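Local atomic coordinates of diguanylate cyclase (Marinobacter aquaeolei VT8, PDB entry 3IGN), a protein that probably joins two GTP molecules into cyclic di-GMP with release of diphosphate, and appears here as its GGDEF domain with that product bound. Residues E97-A100 / E101-R104; H49-P52 / V53-Y57. One frame throughout, in Å; residues are numbered along the deposited sequence.

Contact 1. Residues E97-A100 / E101-R104. With C2E (9,9'-[(2R,3R,3aS,5S,7aR,9R,10R,10aS,12S,14aR)-3,5,10,12-tetrahydroxy-5,12-dioxidooctahydro-2H,7H-difuro[3,2-d:3',2'-j][1,3,7,9,2,8]tetraoxadiphosphacyclododecine-2,9-diyl]bis(2-amino-1,9-dihydro-6H-purin-6-one)), chain B.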
ATOM      1  N   GLU A  97      -8.890  12.597  -5.100  1.00 19.07           N
ATOM      2  CA  GLU A  97     -10.331  12.809  -5.174  1.00 21.93           C
ATOM      3  C   GLU A  97     -11.088  11.712  -4.457  1.00 22.77           C
ATOM      4  O   GLU A  97     -12.204  11.371  -4.838  1.00 24.65           O
ATOM      5  CB  GLU A  97     -10.771  12.851  -6.634  1.00 22.76           C
ATOM      6  CG  GLU A  97     -10.231  14.022  -7.430  1.00 27.90           C
ATOM      7  CD  GLU A  97     -10.798  15.339  -6.947  1.00 35.72           C
ATOM      8  OE1 GLU A  97     -11.976  15.360  -6.529  1.00 39.28           O
ATOM      9  OE2 GLU A  97     -10.076  16.348  -6.999  1.00 38.79           O
ATOM     10  N   THR A  98     -10.483  11.178  -3.404  1.00 21.12           N
ATOM     11  CA  THR A  98     -11.076  10.074  -2.667  1.00 21.61           C
ATOM     12  C   THR A  98     -11.003  10.322  -1.165  1.00 22.90           C
ATOM     13  O   THR A  98      -9.912  10.502  -0.626  1.00 21.27           O
ATOM     14  CB  THR A  98     -10.308   8.775  -2.996  1.00 21.47           C
ATOM     15  OG1 THR A  98     -10.293   8.577  -4.414  1.00 23.50           O
ATOM     16  CG2 THR A  98     -10.964   7.567  -2.324  1.00 21.33           C
ATOM     17  N   ASP A  99     -12.148  10.329  -0.482  1.00 23.68           N
ATOM     18  CA  ASP A  99     -12.132  10.554   0.960  1.00 21.71           C
ATOM     19  C   ASP A  99     -11.883   9.263   1.721  1.00 23.20           C
ATOM     20  O   ASP A  99     -11.790   8.195   1.126  1.00 24.44           O
ATOM     21  CB  ASP A  99     -13.423  11.229   1.456  1.00 25.69           C
ATOM     22  CG  ASP A  99     -14.685  10.429   1.162  1.00 29.07           C
ATOM     23  OD1 ASP A  99     -14.616   9.208   0.950  1.00 29.20           O
ATOM     24  OD2 ASP A  99     -15.773  11.047   1.171  1.00 33.17           O
ATOM     25  N   ALA A 100     -11.770   9.362   3.038  1.00 24.83           N
ATOM     26  CA  ALA A 100     -11.486   8.192   3.866  1.00 26.68           C
ATOM     27  C   ALA A 100     -12.428   7.013   3.657  1.00 27.82           C
ATOM     28  O   ALA A 100     -11.993   5.872   3.498  1.00 25.48           O
ATOM     29  CB  ALA A 100     -11.474   8.601   5.336  1.00 27.70           C
ATOM     30  N   GLU A 101     -13.726   7.285   3.664  1.00 29.20           N
ATOM     31  CA  GLU A 101     -14.716   6.231   3.499  1.00 30.79           C
ATOM     32  C   GLU A 101     -14.613   5.545   2.143  1.00 29.93           C
ATOM     33  O   GLU A 101     -14.794   4.331   2.050  1.00 29.32           O
ATOM     34  CB  GLU A 101     -16.123   6.806   3.708  1.00 36.10           C
ATOM     35  CG  GLU A 101     -16.393   7.346   5.125  1.00 41.29           C
ATOM     36  CD  GLU A 101     -15.378   8.384   5.607  1.00 43.36           C
ATOM     37  OE1 GLU A 101     -15.035   9.322   4.841  1.00 38.01           O
ATOM     38  OE2 GLU A 101     -14.935   8.267   6.773  1.00 43.67           O
ATOM     39  N   SER A 102     -14.309   6.314   1.097  1.00 29.93           N
ATOM     40  CA  SER A 102     -14.185   5.750  -0.245  1.00 27.40           C
ATOM     41  C   SER A 102     -12.905   4.936  -0.369  1.00 27.12           C
ATOM     42  O   SER A 102     -12.855   3.937  -1.091  1.00 24.75           O
ATOM     43  CB  SER A 102     -14.198   6.865  -1.292  1.00 28.51           C
ATOM     44  OG  SER A 102     -15.453   7.518  -1.292  1.00 29.07           O
ATOM     45  N   ALA A 103     -11.857   5.389   0.310  1.00 26.69           N
ATOM     46  CA  ALA A 103     -10.582   4.683   0.296  1.00 26.16           C
ATOM     47  C   ALA A 103     -10.753   3.291   0.903  1.00 25.59           C
ATOM     48  O   ALA A 103     -10.170   2.316   0.439  1.00 26.76           O
ATOM     49  CB  ALA A 103      -9.545   5.480   1.081  1.00 24.34           C
ATOM     50  N   ARG A 104     -11.574   3.201   1.935  1.00 25.97           N
ATOM     51  CA  ARG A 104     -11.808   1.920   2.581  1.00 29.13           C
ATOM     52  C   ARG A 104     -12.346   0.898   1.583  1.00 30.36           C
ATOM     53  O   ARG A 104     -11.988  -0.268   1.640  1.00 31.44           O
ATOM     54  CB  ARG A 104     -12.777   2.115   3.743  1.00 32.18           C
ATOM     55  CG  ARG A 104     -12.881   0.911   4.665  1.00 38.52           C
ATOM     56  CD  ARG A 104     -14.132   0.990   5.501  1.00 42.91           C
ATOM     57  NE  ARG A 104     -14.002   1.879   6.646  1.00 46.99           N
ATOM     58  CZ  ARG A 104     -13.193   1.651   7.673  1.00 50.43           C
ATOM     59  NH1 ARG A 104     -12.443   0.562   7.687  1.00 50.93           N
ATOM     60  NH2 ARG A 104     -13.148   2.506   8.685  1.00 49.79           N
TER
HETATM   61  P1  C2E B 401     -18.394   0.760  -5.353  1.00 45.08           P
HETATM   62  O2P C2E B 401     -17.095  -0.069  -5.815  1.00 36.06           O
HETATM   63  O1P C2E B 401     -19.042   0.066  -4.213  1.00 44.19           O
HETATM   64  O5' C2E B 401     -18.011   2.233  -4.906  1.00 44.27           O
HETATM   65  C5' C2E B 401     -16.816   2.515  -4.286  1.00 40.56           C
HETATM   66  C4' C2E B 401     -16.634   4.004  -4.003  1.00 36.23           C
HETATM   67  O4' C2E B 401     -15.346   4.067  -3.375  1.00 33.64           O
HETATM   68  C3' C2E B 401     -16.577   4.839  -5.308  1.00 35.80           C
HETATM   69  O3' C2E B 401     -17.550   5.881  -5.485  1.00 38.84           O
HETATM   70  C2' C2E B 401     -15.145   5.334  -5.391  1.00 35.77           C
HETATM   71  O2' C2E B 401     -15.106   6.757  -5.489  1.00 42.75           O
HETATM   72  C1' C2E B 401     -14.387   4.759  -4.202  1.00 34.91           C
HETATM   73  N9  C2E B 401     -13.472   3.810  -4.877  1.00 32.70           N
HETATM   74  C8  C2E B 401     -13.702   2.474  -5.143  1.00 30.70           C
HETATM   75  N7  C2E B 401     -12.718   1.941  -5.767  1.00 29.88           N
HETATM   76  C5  C2E B 401     -11.774   2.878  -5.958  1.00 28.62           C
HETATM   77  C6  C2E B 401     -10.501   2.883  -6.580  1.00 28.31           C
HETATM   78  O6  C2E B 401     -10.053   1.866  -7.093  1.00 27.77           O
HETATM   79  N1  C2E B 401      -9.789   4.056  -6.593  1.00 27.46           N
HETATM   80  C2  C2E B 401     -10.293   5.201  -6.014  1.00 26.90           C
HETATM   81  N2  C2E B 401      -9.557   6.354  -6.039  1.00 27.87           N
HETATM   82  N3  C2E B 401     -11.485   5.209  -5.436  1.00 28.74           N
HETATM   83  C4  C2E B 401     -12.242   4.090  -5.384  1.00 28.55           C
HETATM   84  P11 C2E B 401     -17.997   5.927  -7.038  1.00 37.85           P
HETATM   85  O21 C2E B 401     -16.744   6.173  -8.028  1.00 36.51           O
HETATM   86  O11 C2E B 401     -18.997   6.997  -7.249  1.00 37.37           O
HETATM   87  O5A C2E B 401     -18.648   4.491  -7.285  1.00 45.07           O
HETATM   88  C5A C2E B 401     -19.040   4.033  -8.520  1.00 44.24           C
HETATM   89  C4A C2E B 401     -19.661   2.639  -8.439  1.00 40.32           C
HETATM   90  O4A C2E B 401     -19.840   2.229  -9.799  1.00 41.10           O
HETATM   91  C3A C2E B 401     -18.782   1.599  -7.716  1.00 41.99           C
HETATM   92  O3A C2E B 401     -19.372   0.959  -6.608  1.00 46.25           O
HETATM   93  C2A C2E B 401     -18.354   0.622  -8.774  1.00 44.33           C
HETATM   94  O2A C2E B 401     -18.711  -0.728  -8.448  1.00 50.49           O
HETATM   95  C1A C2E B 401     -18.954   1.093 -10.087  1.00 40.96           C
HETATM   96  N91 C2E B 401     -17.700   1.482 -10.782  1.00 36.77           N
HETATM   97  C81 C2E B 401     -17.156   2.747 -10.895  1.00 35.10           C
HETATM   98  N71 C2E B 401     -16.041   2.708 -11.546  1.00 34.13           N
HETATM   99  C51 C2E B 401     -15.779   1.437 -11.900  1.00 34.61           C
HETATM  100  C61 C2E B 401     -14.717   0.802 -12.607  1.00 35.49           C
HETATM  101  O61 C2E B 401     -13.782   1.453 -13.040  1.00 35.67           O
HETATM  102  N11 C2E B 401     -14.772  -0.554 -12.791  1.00 37.66           N
HETATM  103  C21 C2E B 401     -15.826  -1.293 -12.297  1.00 37.87           C
HETATM  104  N21 C2E B 401     -15.850  -2.651 -12.498  1.00 37.82           N
HETATM  105  N31 C2E B 401     -16.820  -0.713 -11.634  1.00 36.92           N
HETATM  106  C41 C2E B 401     -16.837   0.630 -11.415  1.00 36.32           C
HETATM  107  O   HOH W   1     -14.654  10.002  -2.280  1.00 38.83           O
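Thr98 lays its methyl CG2 against CB of Ser102, a tight 3.5 Å contact where the loop after strand 90-96 turns into helix 100-115. The turn is a worked example of an N-cap. Asp99, immediately before the helix, bends its carboxylate back, with CG between the backbone N and the carbonyl carbon (chi1 59°), which turns OD1 toward the N-H of Ser102 at the start of the helix. OD1 there accepts twice from one residue: Ser102 N reaches it at 2.9 Å, nearly along the C-O axis, while Ser102 OG, also at 2.9 Å, comes from above the carboxylate plane, 39° out of it. With an alanine here, Ser102 N would probably lose its capping acceptor, and Ser102 OG would keep only a water as partner in this turn. Backbone bonds from Ala103 N to Asp99 O and from Arg104 N to Ala100 O continue the turn, and Gln136 of strand 130-136 accepts from Ala100 N.

The same corner borders a bound cyclic di-GMP, which Asp81, Arg78 and Arg109 also hold. Arg78 and Asp81 form an RxxD motif, consistent with the product-inhibition site of GGDEF domains. That water links the cap, accepting from Asp99 N and donating to Ser102 OG. Thr98 OG1, itself bonded to Pro96 O, accepts from guanine N2 of the ligand at 2.9 Å, with an N-H...O angle of 163°.

Contact 2. Residues H49-P52 / V53-Y57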
ATOM      1  N   HIS A  49       2.828 -11.206   8.451  1.00 29.46           N
ATOM      2  CA  HIS A  49       3.747 -12.310   8.730  1.00 31.89           C
ATOM      3  C   HIS A  49       4.749 -12.583   7.611  1.00 34.55           C
ATOM      4  O   HIS A  49       5.055 -13.742   7.321  1.00 34.41           O
ATOM      5  CB  HIS A  49       2.936 -13.581   8.982  1.00 30.90           C
ATOM      6  CG  HIS A  49       1.811 -13.393   9.949  1.00 30.42           C
ATOM      7  ND1 HIS A  49       2.015 -13.059  11.269  1.00 31.17           N
ATOM      8  CD2 HIS A  49       0.469 -13.472   9.783  1.00 30.83           C
ATOM      9  CE1 HIS A  49       0.849 -12.941  11.877  1.00 33.98           C
ATOM     10  NE2 HIS A  49      -0.106 -13.187  10.997  1.00 34.34           N
ATOM     11  N   PHE A  50       5.278 -11.532   6.992  1.00 35.96           N
ATOM     12  CA  PHE A  50       6.215 -11.725   5.894  1.00 35.46           C
ATOM     13  C   PHE A  50       7.481 -12.490   6.260  1.00 36.43           C
ATOM     14  O   PHE A  50       7.838 -13.455   5.580  1.00 33.77           O
ATOM     15  CB  PHE A  50       6.594 -10.386   5.262  1.00 38.28           C
ATOM     16  CG  PHE A  50       7.286 -10.532   3.941  1.00 39.16           C
ATOM     17  CD1 PHE A  50       6.624 -11.103   2.858  1.00 39.19           C
ATOM     18  CD2 PHE A  50       8.613 -10.154   3.790  1.00 38.11           C
ATOM     19  CE1 PHE A  50       7.276 -11.298   1.646  1.00 42.41           C
ATOM     20  CE2 PHE A  50       9.275 -10.346   2.579  1.00 41.94           C
ATOM     21  CZ  PHE A  50       8.608 -10.919   1.508  1.00 42.53           C
ATOM     22  N   LYS A  51       8.169 -12.062   7.316  1.00 36.39           N
ATOM     23  CA  LYS A  51       9.393 -12.735   7.747  1.00 36.83           C
ATOM     24  C   LYS A  51       9.082 -14.225   7.936  1.00 35.00           C
ATOM     25  O   LYS A  51       9.776 -15.083   7.396  1.00 36.02           O
ATOM     26  CB  LYS A  51       9.907 -12.110   9.048  1.00 40.16           C
ATOM     27  CG  LYS A  51      11.362 -11.667   9.004  1.00 41.49           C
ATOM     28  CD  LYS A  51      12.236 -12.584   9.827  1.00 41.37           C
ATOM     29  CE  LYS A  51      13.707 -12.293   9.603  1.00 45.25           C
ATOM     30  NZ  LYS A  51      14.530 -13.509   9.873  1.00 44.69           N
ATOM     31  N   PRO A  52       8.034 -14.550   8.713  1.00 36.50           N
ATOM     32  CA  PRO A  52       7.678 -15.957   8.920  1.00 36.08           C
ATOM     33  C   PRO A  52       7.459 -16.692   7.593  1.00 35.94           C
ATOM     34  O   PRO A  52       7.908 -17.827   7.420  1.00 35.38           O
ATOM     35  CB  PRO A  52       6.408 -15.859   9.752  1.00 38.18           C
ATOM     36  CG  PRO A  52       6.724 -14.711  10.652  1.00 36.69           C
ATOM     37  CD  PRO A  52       7.312 -13.694   9.674  1.00 35.22           C
ATOM     38  N   VAL A  53       6.768 -16.041   6.660  1.00 34.21           N
ATOM     39  CA  VAL A  53       6.509 -16.623   5.349  1.00 35.60           C
ATOM     40  C   VAL A  53       7.825 -16.881   4.628  1.00 32.86           C
ATOM     41  O   VAL A  53       8.037 -17.950   4.052  1.00 35.81           O
ATOM     42  CB  VAL A  53       5.656 -15.675   4.464  1.00 37.03           C
ATOM     43  CG1 VAL A  53       5.803 -16.053   2.999  1.00 38.25           C
ATOM     44  CG2 VAL A  53       4.189 -15.750   4.878  1.00 39.94           C
ATOM     45  N   ASN A  54       8.702 -15.887   4.669  1.00 29.77           N
ATOM     46  CA  ASN A  54       9.999 -15.970   4.010  1.00 31.88           C
ATOM     47  C   ASN A  54      10.879 -17.051   4.630  1.00 36.59           C
ATOM     48  O   ASN A  54      11.522 -17.820   3.916  1.00 37.22           O
ATOM     49  CB  ASN A  54      10.696 -14.614   4.100  1.00 34.11           C
ATOM     50  CG  ASN A  54      11.491 -14.282   2.861  1.00 38.12           C
ATOM     51  OD1 ASN A  54      10.976 -14.337   1.740  1.00 36.33           O
ATOM     52  ND2 ASN A  54      12.748 -13.916   3.052  1.00 40.35           N
ATOM     53  N   ASP A  55      10.914 -17.102   5.958  1.00 40.52           N
ATOM     54  CA  ASP A  55      11.718 -18.099   6.656  1.00 44.74           C
ATOM     55  C   ASP A  55      11.243 -19.503   6.315  1.00 45.10           C
ATOM     56  O   ASP A  55      12.042 -20.375   5.975  1.00 48.46           O
ATOM     57  CB  ASP A  55      11.629 -17.908   8.177  1.00 47.26           C
ATOM     58  CG  ASP A  55      12.357 -16.670   8.659  1.00 48.10           C
ATOM     59  OD1 ASP A  55      13.179 -16.122   7.898  1.00 48.60           O
ATOM     60  OD2 ASP A  55      12.122 -16.258   9.814  1.00 47.86           O
ATOM     61  N   THR A  56       9.932 -19.702   6.400  1.00 42.95           N
ATOM     62  CA  THR A  56       9.305 -20.992   6.152  1.00 41.53           C
ATOM     63  C   THR A  56       9.355 -21.511   4.719  1.00 39.08           C
ATOM     64  O   THR A  56       9.761 -22.649   4.487  1.00 40.55           O
ATOM     65  CB  THR A  56       7.830 -20.961   6.592  1.00 43.50           C
ATOM     66  OG1 THR A  56       7.738 -20.398   7.905  1.00 44.06           O
ATOM     67  CG2 THR A  56       7.248 -22.367   6.612  1.00 44.68           C
ATOM     68  N   TYR A  57       8.947 -20.690   3.759  1.00 36.62           N
ATOM     69  CA  TYR A  57       8.930 -21.134   2.368  1.00 37.73           C
ATOM     70  C   TYR A  57      10.119 -20.737   1.500  1.00 36.55           C
ATOM     71  O   TYR A  57      10.227 -21.178   0.356  1.00 39.66           O
ATOM     72  CB  TYR A  57       7.634 -20.673   1.709  1.00 39.15           C
ATOM     73  CG  TYR A  57       6.411 -21.199   2.422  1.00 42.15           C
ATOM     74  CD1 TYR A  57       5.863 -20.516   3.508  1.00 43.64           C
ATOM     75  CD2 TYR A  57       5.836 -22.415   2.049  1.00 44.46           C
ATOM     76  CE1 TYR A  57       4.772 -21.031   4.205  1.00 46.35           C
ATOM     77  CE2 TYR A  57       4.750 -22.940   2.739  1.00 45.58           C
ATOM     78  CZ  TYR A  57       4.223 -22.246   3.813  1.00 48.25           C
ATOM     79  OH  TYR A  57       3.150 -22.767   4.503  1.00 52.34           O
TER
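Lys51 and Asp55, one helical turn apart, supply the ionic part of this contact, which spans the short surface helix 50-57, between strand 40-47 of the GGDEF domain's central sheet and helix 59-74. The lysine chain bends at its second torsion (chi2 -108°), and NZ comes within 3.5 Å of Asp55 OD1 in a salt bridge; the aliphatic CD passes 3.7 Å from OD2, so the carboxylate meets carbon as well as charge.

Hydrogen bonding forms the second class, and it is almost entirely backbone. His49 sits at the N-cap, and its carbonyl O receives Val53 N. The next two steps of the spiral are short and straight: Asn54 N reaches Phe50 O, and Asp55 N reaches Lys51 O, each at 2.7 Å. Pro52 O does double work. Thr56 N meets it at 2.9 Å, and Thr56 OG1 at 2.6 Å from the opposite face of the carbonyl plane. The hydroxyl can do this because it lies beside its own backbone N, anti to the carbonyl carbon (chi1 -48°), and so folds back along the helix onto the preceding turn.

Packing without hydrogen bonds makes up the third class. Phe50 and Asn54 run side by side in the same direction, ring and amide planes only 22° apart, with Asn54 OD1 lying obliquely 4.2 Å from Phe50 CZ. Beyond them, Ile66 of helix 59-74 touches Phe50, and His59 of that helix touches Asn54. Val53 rests its CG2 close against His49 O at 3.3 Å.

Taken together, the chemistry implies a short helix of about two turns held chiefly by its own main chain: the Thr56 hydroxyl reinforces one carbonyl, and the exposed Lys51-Asp55 pair probably adds only a modest electrostatic tie.

Both contacts show how a helix is held by bonds between residues three or four apart: contact 1 at the start of helix 100-115, contact 2 along the whole of helix 50-57. Their centres are 32 Å apart and their nearest atoms about 19 Å, on opposite sides of the chain's centre, so neither touches the other. The chain completes residues 49-57 before it reaches 97-104. The difference lies in what each helix serves: contact 1 caps its helix with a side chain and lines a cyclic di-GMP pocket, the side chain of Thr98 lying about 5 Å from those of Arg78 and Asp81, whereas contact 2 is a surface helix held mainly by main-chain hydrogen bonds, away from the known ligand sites.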